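Local coordinates for sulfur carrier protein CysO (Mycobacterium tuberculosis, PDB 3DWG), which probably donates sulfur, in its thiocarboxylated form, to the CysM-dependent pathway of cysteine biosynthesis, at residues R12-G17 with S40-R45; V59-N64 with V84-A89. All coordinates share one frame; numbering follows the deposited sequence.

Contact 1: R12-G17 with S40-R45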
ATOM      1  N   ARG C  12       1.928 -36.496  -5.663  1.00 24.41           N
ATOM      2  CA  ARG C  12       1.604 -37.004  -7.000  1.00 25.07           C
ATOM      3  C   ARG C  12       2.213 -38.381  -7.364  1.00 25.43           C
ATOM      4  O   ARG C  12       1.723 -39.041  -8.274  1.00 25.59           O
ATOM      5  CB  ARG C  12       1.970 -35.944  -8.030  1.00 25.52           C
ATOM      6  CG  ARG C  12       0.951 -34.814  -8.078  1.00 24.56           C
ATOM      7  CD  ARG C  12       1.371 -33.704  -9.059  1.00 22.80           C
ATOM      8  NE  ARG C  12       0.773 -32.450  -8.615  1.00 25.61           N
ATOM      9  CZ  ARG C  12       1.048 -31.246  -9.090  1.00 28.19           C
ATOM     10  NH1 ARG C  12       1.911 -31.115 -10.083  1.00 25.06           N
ATOM     11  NH2 ARG C  12       0.440 -30.180  -8.565  1.00 24.28           N
ATOM     12  N   PRO C  13       3.269 -38.800  -6.674  1.00 25.90           N
ATOM     13  CA  PRO C  13       3.679 -40.193  -6.910  1.00 27.92           C
ATOM     14  C   PRO C  13       2.606 -41.210  -6.526  1.00 29.19           C
ATOM     15  O   PRO C  13       2.705 -42.381  -6.944  1.00 32.22           O
ATOM     16  CB  PRO C  13       4.849 -40.355  -5.950  1.00 27.85           C
ATOM     17  CG  PRO C  13       5.460 -38.993  -5.910  1.00 27.96           C
ATOM     18  CD  PRO C  13       4.214 -38.134  -5.756  1.00 27.36           C
ATOM     19  N   HIS C  14       1.619 -40.806  -5.724  1.00 28.25           N
ATOM     20  CA  HIS C  14       0.520 -41.728  -5.376  1.00 27.23           C
ATOM     21  C   HIS C  14      -0.574 -41.742  -6.390  1.00 27.61           C
ATOM     22  O   HIS C  14      -1.392 -42.686  -6.429  1.00 27.46           O
ATOM     23  CB  HIS C  14      -0.062 -41.377  -4.008  1.00 28.86           C
ATOM     24  CG  HIS C  14       0.912 -41.569  -2.909  1.00 29.65           C
ATOM     25  ND1 HIS C  14       1.073 -42.783  -2.278  1.00 31.75           N
ATOM     26  CD2 HIS C  14       1.806 -40.722  -2.341  1.00 31.43           C
ATOM     27  CE1 HIS C  14       2.032 -42.677  -1.373  1.00 33.29           C
ATOM     28  NE2 HIS C  14       2.493 -41.438  -1.392  1.00 33.50           N
ATOM     29  N   THR C  15      -0.631 -40.703  -7.208  1.00 26.33           N
ATOM     30  CA  THR C  15      -1.700 -40.548  -8.159  1.00 26.12           C
ATOM     31  C   THR C  15      -1.198 -40.690  -9.597  1.00 27.36           C
ATOM     32  O   THR C  15      -1.809 -40.153 -10.498  1.00 28.09           O
ATOM     33  CB  THR C  15      -2.399 -39.191  -8.006  1.00 26.23           C
ATOM     34  OG1 THR C  15      -1.409 -38.129  -8.086  1.00 25.18           O
ATOM     35  CG2 THR C  15      -3.113 -39.110  -6.650  1.00 25.34           C
ATOM     36  N   GLY C  16      -0.112 -41.430  -9.798  1.00 28.86           N
ATOM     37  CA  GLY C  16       0.438 -41.599 -11.145  1.00 30.06           C
ATOM     38  C   GLY C  16       0.850 -40.290 -11.791  1.00 30.78           C
ATOM     39  O   GLY C  16       0.793 -40.125 -13.030  1.00 31.31           O
ATOM     40  N   GLY C  17       1.224 -39.340 -10.963  1.00 30.36           N
ATOM     41  CA  GLY C  17       1.578 -38.021 -11.438  1.00 30.15           C
ATOM     42  C   GLY C  17       0.480 -37.024 -11.707  1.00 29.59           C
ATOM     43  O   GLY C  17       0.746 -35.924 -12.071  1.00 29.79           O
ATOM     44  N   SER C  40      -3.366 -46.050  -3.669  1.00 30.35           N
ATOM     45  CA  SER C  40      -2.840 -46.698  -2.493  1.00 32.73           C
ATOM     46  C   SER C  40      -1.739 -45.893  -1.834  1.00 32.61           C
ATOM     47  O   SER C  40      -0.848 -45.397  -2.517  1.00 33.97           O
ATOM     48  CB  SER C  40      -2.294 -48.077  -2.924  1.00 33.17           C
ATOM     49  OG  SER C  40      -2.005 -48.891  -1.804  1.00 38.60           O
ATOM     50  N   GLY C  41      -1.819 -45.751  -0.510  1.00 31.86           N
ATOM     51  CA  GLY C  41      -0.769 -45.131   0.295  1.00 30.16           C
ATOM     52  C   GLY C  41      -1.014 -43.648   0.536  1.00 30.43           C
ATOM     53  O   GLY C  41      -0.308 -43.024   1.344  1.00 30.85           O
ATOM     54  N   ILE C  42      -1.995 -43.076  -0.156  1.00 28.74           N
ATOM     55  CA  ILE C  42      -2.155 -41.615  -0.094  1.00 28.14           C
ATOM     56  C   ILE C  42      -2.691 -41.228   1.281  1.00 26.81           C
ATOM     57  O   ILE C  42      -2.224 -40.277   1.851  1.00 26.80           O
ATOM     58  CB  ILE C  42      -2.972 -41.002  -1.289  1.00 27.35           C
ATOM     59  CG1 ILE C  42      -2.707 -39.486  -1.406  1.00 29.63           C
ATOM     60  CG2 ILE C  42      -4.502 -41.332  -1.234  1.00 28.66           C
ATOM     61  CD1 ILE C  42      -3.284 -38.837  -2.640  1.00 28.82           C
ATOM     62  N   SER C  43      -3.638 -41.988   1.840  1.00 28.04           N
ATOM     63  CA  SER C  43      -4.246 -41.549   3.106  1.00 27.64           C
ATOM     64  C   SER C  43      -3.251 -41.480   4.255  1.00 28.02           C
ATOM     65  O   SER C  43      -3.293 -40.547   5.053  1.00 28.27           O
ATOM     66  CB  SER C  43      -5.460 -42.388   3.501  1.00 28.38           C
ATOM     67  OG  SER C  43      -5.103 -43.732   3.542  1.00 31.31           O
ATOM     68  N   GLU C  44      -2.329 -42.444   4.328  1.00 27.04           N
ATOM     69  CA  GLU C  44      -1.318 -42.430   5.352  1.00 27.67           C
ATOM     70  C   GLU C  44      -0.454 -41.156   5.323  1.00 27.84           C
ATOM     71  O   GLU C  44       0.028 -40.717   6.373  1.00 28.94           O
ATOM     72  CB  GLU C  44      -0.425 -43.671   5.231  1.00 28.33           C
ATOM     73  N   ARG C  45      -0.257 -40.590   4.130  1.00 28.12           N
ATOM     74  CA  ARG C  45       0.481 -39.333   3.980  1.00 27.29           C
ATOM     75  C   ARG C  45      -0.260 -38.105   4.501  1.00 26.41           C
ATOM     76  O   ARG C  45       0.350 -37.092   4.866  1.00 26.03           O
ATOM     77  CB  ARG C  45       0.840 -39.084   2.499  1.00 28.00           C
ATOM     78  CG  ARG C  45       1.532 -40.238   1.747  1.00 31.95           C
ATOM     79  CD  ARG C  45       2.980 -40.431   2.137  1.00 39.11           C
ATOM     80  NE  ARG C  45       3.776 -39.183   2.075  1.00 43.19           N
ATOM     81  CZ  ARG C  45       4.349 -38.664   0.984  1.00 46.07           C
ATOM     82  NH1 ARG C  45       4.215 -39.236  -0.221  1.00 44.84           N
ATOM     83  NH2 ARG C  45       5.042 -37.531   1.097  1.00 47.47           N
TER
HETATM   84  O   HOH W   1      -0.273 -45.266  -5.163  1.00 41.36           O
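His14 reaches from one loop of this ubiquitin-like, ThiS-family fold to the turn before helix 42-46 and the helix itself, and is held at both ring nitrogens. The loop between strands 3-6 and 20-23 supplies the histidine. The turn supplies Ser40 O, and the helix supplies Arg45. His14 ND1 donates to the backbone carbonyl Ser40 O at 3.3 Å. The bond is long but nearly straight, 168° at the hydrogen, and the oxygen lies close to the ring plane. His14 NE2 accepts from Arg45 NH1 at 3.0 Å. This donor also sits at the ring edge, although the guanidinium plane is turned 54° from the imidazole. The two bonds together fix the rotation of the ring and fit a neutral imidazole with its proton on ND1. Over one face lies Ile42 CA, 4.0 Å above the His14 ring plane and displaced toward the rim. Gly41 passes close by, with its O 3.6 Å from His14 CE1.

Further out, Arg45 folds back to the ring because its chain bends at both chi2 (-74°) and chi3. Its side chain also packs on Ile10 and Leu11. Arg12 O accepts from Thr15 N and Gly17 N, which approach opposite faces of its carbonyl plane. Thr15 OG1 bonds to Gln18 O, while its methyl CG2 meets Ile42 CD1 at 4.0 Å. On the other segment, Glu36 of helix 28-38 bonds Gly41 N and Ser43 OG. One water joins the backbones, donating to His14 O at 3.1 Å and to Ser40 O at 2.7 Å.

Contact 2: V59-N64 with V84-A89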
ATOM      1  N   VAL C  59      -0.237 -30.838   6.969  1.00 19.35           N
ATOM      2  CA  VAL C  59      -1.139 -30.917   5.814  1.00 19.20           C
ATOM      3  C   VAL C  59      -2.315 -30.019   6.082  1.00 19.32           C
ATOM      4  O   VAL C  59      -2.891 -30.032   7.183  1.00 19.50           O
ATOM      5  CB  VAL C  59      -1.594 -32.388   5.561  1.00 19.87           C
ATOM      6  CG1 VAL C  59      -2.536 -32.480   4.358  1.00 25.64           C
ATOM      7  CG2 VAL C  59      -0.401 -33.272   5.244  1.00 25.13           C
ATOM      8  N   ASN C  60      -2.702 -29.246   5.069  1.00 15.97           N
ATOM      9  CA  ASN C  60      -3.902 -28.424   5.102  1.00 17.16           C
ATOM     10  C   ASN C  60      -4.848 -28.884   4.034  1.00 17.06           C
ATOM     11  O   ASN C  60      -4.440 -29.189   2.908  1.00 16.74           O
ATOM     12  CB  ASN C  60      -3.546 -26.933   4.866  1.00 17.86           C
ATOM     13  CG  ASN C  60      -2.766 -26.348   6.018  1.00 18.80           C
ATOM     14  OD1 ASN C  60      -3.048 -26.633   7.215  1.00 22.76           O
ATOM     15  ND2 ASN C  60      -1.741 -25.524   5.687  1.00 19.71           N
ATOM     16  N   ILE C  61      -6.117 -29.008   4.401  1.00 14.86           N
ATOM     17  CA  ILE C  61      -7.136 -29.363   3.422  1.00 15.18           C
ATOM     18  C   ILE C  61      -8.307 -28.400   3.461  1.00 15.45           C
ATOM     19  O   ILE C  61      -8.782 -27.991   4.526  1.00 15.56           O
ATOM     20  CB  ILE C  61      -7.637 -30.834   3.630  1.00 15.31           C
ATOM     21  CG1 ILE C  61      -6.403 -31.749   3.668  1.00 15.45           C
ATOM     22  CG2 ILE C  61      -8.612 -31.207   2.502  1.00 16.34           C
ATOM     23  CD1 ILE C  61      -6.681 -33.318   3.721  1.00 16.15           C
ATOM     24  N   TYR C  62      -8.785 -28.031   2.264  1.00 16.32           N
ATOM     25  CA  TYR C  62      -9.859 -27.071   2.108  1.00 15.90           C
ATOM     26  C   TYR C  62     -10.976 -27.655   1.223  1.00 17.19           C
ATOM     27  O   TYR C  62     -10.693 -28.350   0.272  1.00 18.05           O
ATOM     28  CB  TYR C  62      -9.306 -25.779   1.463  1.00 16.63           C
ATOM     29  CG  TYR C  62      -8.060 -25.233   2.120  1.00 16.68           C
ATOM     30  CD1 TYR C  62      -6.819 -25.735   1.781  1.00 15.60           C
ATOM     31  CD2 TYR C  62      -8.131 -24.224   3.077  1.00 18.25           C
ATOM     32  CE1 TYR C  62      -5.694 -25.296   2.387  1.00 19.28           C
ATOM     33  CE2 TYR C  62      -6.964 -23.753   3.712  1.00 14.83           C
ATOM     34  CZ  TYR C  62      -5.770 -24.281   3.317  1.00 16.44           C
ATOM     35  OH  TYR C  62      -4.551 -23.902   3.861  1.00 18.81           O
ATOM     36  N   VAL C  63     -12.214 -27.428   1.637  1.00 17.33           N
ATOM     37  CA  VAL C  63     -13.386 -27.837   0.842  1.00 18.62           C
ATOM     38  C   VAL C  63     -13.992 -26.514   0.402  1.00 19.07           C
ATOM     39  O   VAL C  63     -14.347 -25.690   1.260  1.00 19.43           O
ATOM     40  CB  VAL C  63     -14.409 -28.655   1.718  1.00 19.28           C
ATOM     41  CG1 VAL C  63     -15.710 -28.838   0.928  1.00 19.61           C
ATOM     42  CG2 VAL C  63     -13.807 -29.996   2.122  1.00 20.33           C
ATOM     43  N   ASN C  64     -14.131 -26.324  -0.918  1.00 20.90           N
ATOM     44  CA  ASN C  64     -14.577 -25.020  -1.494  1.00 21.46           C
ATOM     45  C   ASN C  64     -13.882 -23.810  -0.816  1.00 20.24           C
ATOM     46  O   ASN C  64     -14.514 -22.833  -0.389  1.00 22.12           O
ATOM     47  CB  ASN C  64     -16.069 -24.838  -1.447  1.00 21.85           C
ATOM     48  CG  ASN C  64     -16.781 -25.894  -2.236  1.00 24.33           C
ATOM     49  OD1 ASN C  64     -16.276 -26.369  -3.254  1.00 28.07           O
ATOM     50  ND2 ASN C  64     -17.943 -26.305  -1.738  1.00 28.19           N
ATOM     51  N   VAL C  84     -11.921 -30.011  -3.558  1.00 19.66           N
ATOM     52  CA  VAL C  84     -11.112 -30.289  -2.392  1.00 19.14           C
ATOM     53  C   VAL C  84      -9.646 -29.986  -2.729  1.00 18.71           C
ATOM     54  O   VAL C  84      -9.128 -30.451  -3.774  1.00 19.63           O
ATOM     55  CB  VAL C  84     -11.238 -31.797  -1.915  1.00 17.97           C
ATOM     56  CG1 VAL C  84     -10.259 -32.066  -0.816  1.00 18.23           C
ATOM     57  CG2 VAL C  84     -12.685 -32.060  -1.463  1.00 20.12           C
ATOM     58  N   THR C  85      -8.981 -29.175  -1.878  1.00 16.92           N
ATOM     59  CA  THR C  85      -7.591 -28.758  -2.137  1.00 18.46           C
ATOM     60  C   THR C  85      -6.681 -29.259  -1.019  1.00 16.83           C
ATOM     61  O   THR C  85      -6.955 -28.990   0.148  1.00 17.02           O
ATOM     62  CB  THR C  85      -7.538 -27.214  -2.165  1.00 19.78           C
ATOM     63  OG1 THR C  85      -8.508 -26.721  -3.103  1.00 21.92           O
ATOM     64  CG2 THR C  85      -6.096 -26.724  -2.511  1.00 19.57           C
ATOM     65  N   ILE C  86      -5.618 -29.962  -1.353  1.00 16.16           N
ATOM     66  CA  ILE C  86      -4.675 -30.456  -0.380  1.00 16.29           C
ATOM     67  C   ILE C  86      -3.339 -29.721  -0.560  1.00 17.97           C
ATOM     68  O   ILE C  86      -2.812 -29.702  -1.676  1.00 18.28           O
ATOM     69  CB  ILE C  86      -4.446 -32.019  -0.605  1.00 16.93           C
ATOM     70  CG1 ILE C  86      -5.814 -32.711  -0.476  1.00 18.18           C
ATOM     71  CG2 ILE C  86      -3.432 -32.558   0.342  1.00 18.16           C
ATOM     72  CD1 ILE C  86      -5.690 -34.203  -0.770  1.00 19.23           C
ATOM     73  N   LEU C  87      -2.812 -29.170   0.519  1.00 17.03           N
ATOM     74  CA  LEU C  87      -1.524 -28.413   0.393  1.00 16.94           C
ATOM     75  C   LEU C  87      -0.662 -28.694   1.632  1.00 17.90           C
ATOM     76  O   LEU C  87      -1.199 -28.773   2.751  1.00 17.44           O
ATOM     77  CB  LEU C  87      -1.814 -26.899   0.379  1.00 18.48           C
ATOM     78  CG  LEU C  87      -2.532 -26.367  -0.841  1.00 20.69           C
ATOM     79  CD1 LEU C  87      -2.991 -24.947  -0.654  1.00 23.26           C
ATOM     80  CD2 LEU C  87      -1.579 -26.494  -2.073  1.00 18.76           C
ATOM     81  N   PRO C  88       0.652 -28.832   1.459  1.00 16.55           N
ATOM     82  CA  PRO C  88       1.545 -28.879   2.619  1.00 16.99           C
ATOM     83  C   PRO C  88       1.643 -27.478   3.237  1.00 17.04           C
ATOM     84  O   PRO C  88       1.358 -26.468   2.569  1.00 17.20           O
ATOM     85  CB  PRO C  88       2.946 -29.204   2.017  1.00 19.81           C
ATOM     86  CG  PRO C  88       2.857 -28.762   0.677  1.00 20.08           C
ATOM     87  CD  PRO C  88       1.403 -28.763   0.181  1.00 18.61           C
ATOM     88  N   ALA C  89       1.998 -27.466   4.507  1.00 16.98           N
ATOM     89  CA  ALA C  89       2.094 -26.194   5.263  1.00 16.68           C
ATOM     90  C   ALA C  89       3.308 -25.366   4.854  1.00 17.85           C
ATOM     91  O   ALA C  89       4.400 -25.789   5.089  1.00 18.06           O
ATOM     92  CB  ALA C  89       2.187 -26.481   6.711  1.00 17.32           C
TER
HETATM   93  O   HOH W   2      -0.432 -24.555   3.270  1.00 27.17           O
HETATM   94  O   HOH W   3     -11.095 -26.106  -2.235  1.00 26.33           O
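Val59-Val63 pairs antiparallel with Val84-Pro88, their axes 4.7 Å apart, in the mixed sheet of the ubiquitin-like fold. Asn60 with Leu87 and Tyr62 with Thr85 are the hydrogen-bonded pairs. Asn60 N reaches Leu87 O at 2.8 Å. Tyr62 N reaches Thr85 O at 3.0 Å. Ile61 CA adds a CA-H...O contact to Thr85 O at 3.3 Å.

On these two strands one face is aliphatic. Ile61 CG2 meets Val84 CG1 at 3.8 Å where the two side chains cross, and Val59 CG1 lies alongside Ile86 CG2 at 4.1 Å. Val59 and Ile86 also pack on Leu46 of helix 42-46. The other face carries Asn60, Tyr62, Thr85 and Leu87. Tyr62 CG stands anti to its carbonyl carbon (chi1 -49°), which swings the ring across toward Val84-Ala89. There its CE1 meets Leu87 CD1 at 4.1 Å, and Thr85 O lies at the ring edge. A water takes a bond from Asn60 ND2 at 2.9 Å and also bonds Pro88 O.

Tyr62 OH bonds an acidic side chain of another protein, and Ala89 also bonds a partner chain. The Tyr62 face may thus serve docking; the aliphatic face packs mainly inward, though Val59 also touches another protein.

Contact 2 is the core element: a buried pair of neighbouring strands, joined by regular backbone bonds and aliphatic packing. Contact 1 lies nearer the surface and is only partly buried. It joins a loop to the turn and first part of a short helix. A side chain takes part in both its direct bonds; in contact 2 all are backbone to backbone. The centres are about 15 Å apart. Helix 42-46, mostly within 40-45, links them, since strand 59-63 follows it. Arg45 O packs on Val59 CG2 at 3.9 Å. Both contacts also reach another protein: contact 1 through Arg12, contact 2 through Asn60, Tyr62 and Leu87, through Val59 on the other face, and through Ala89.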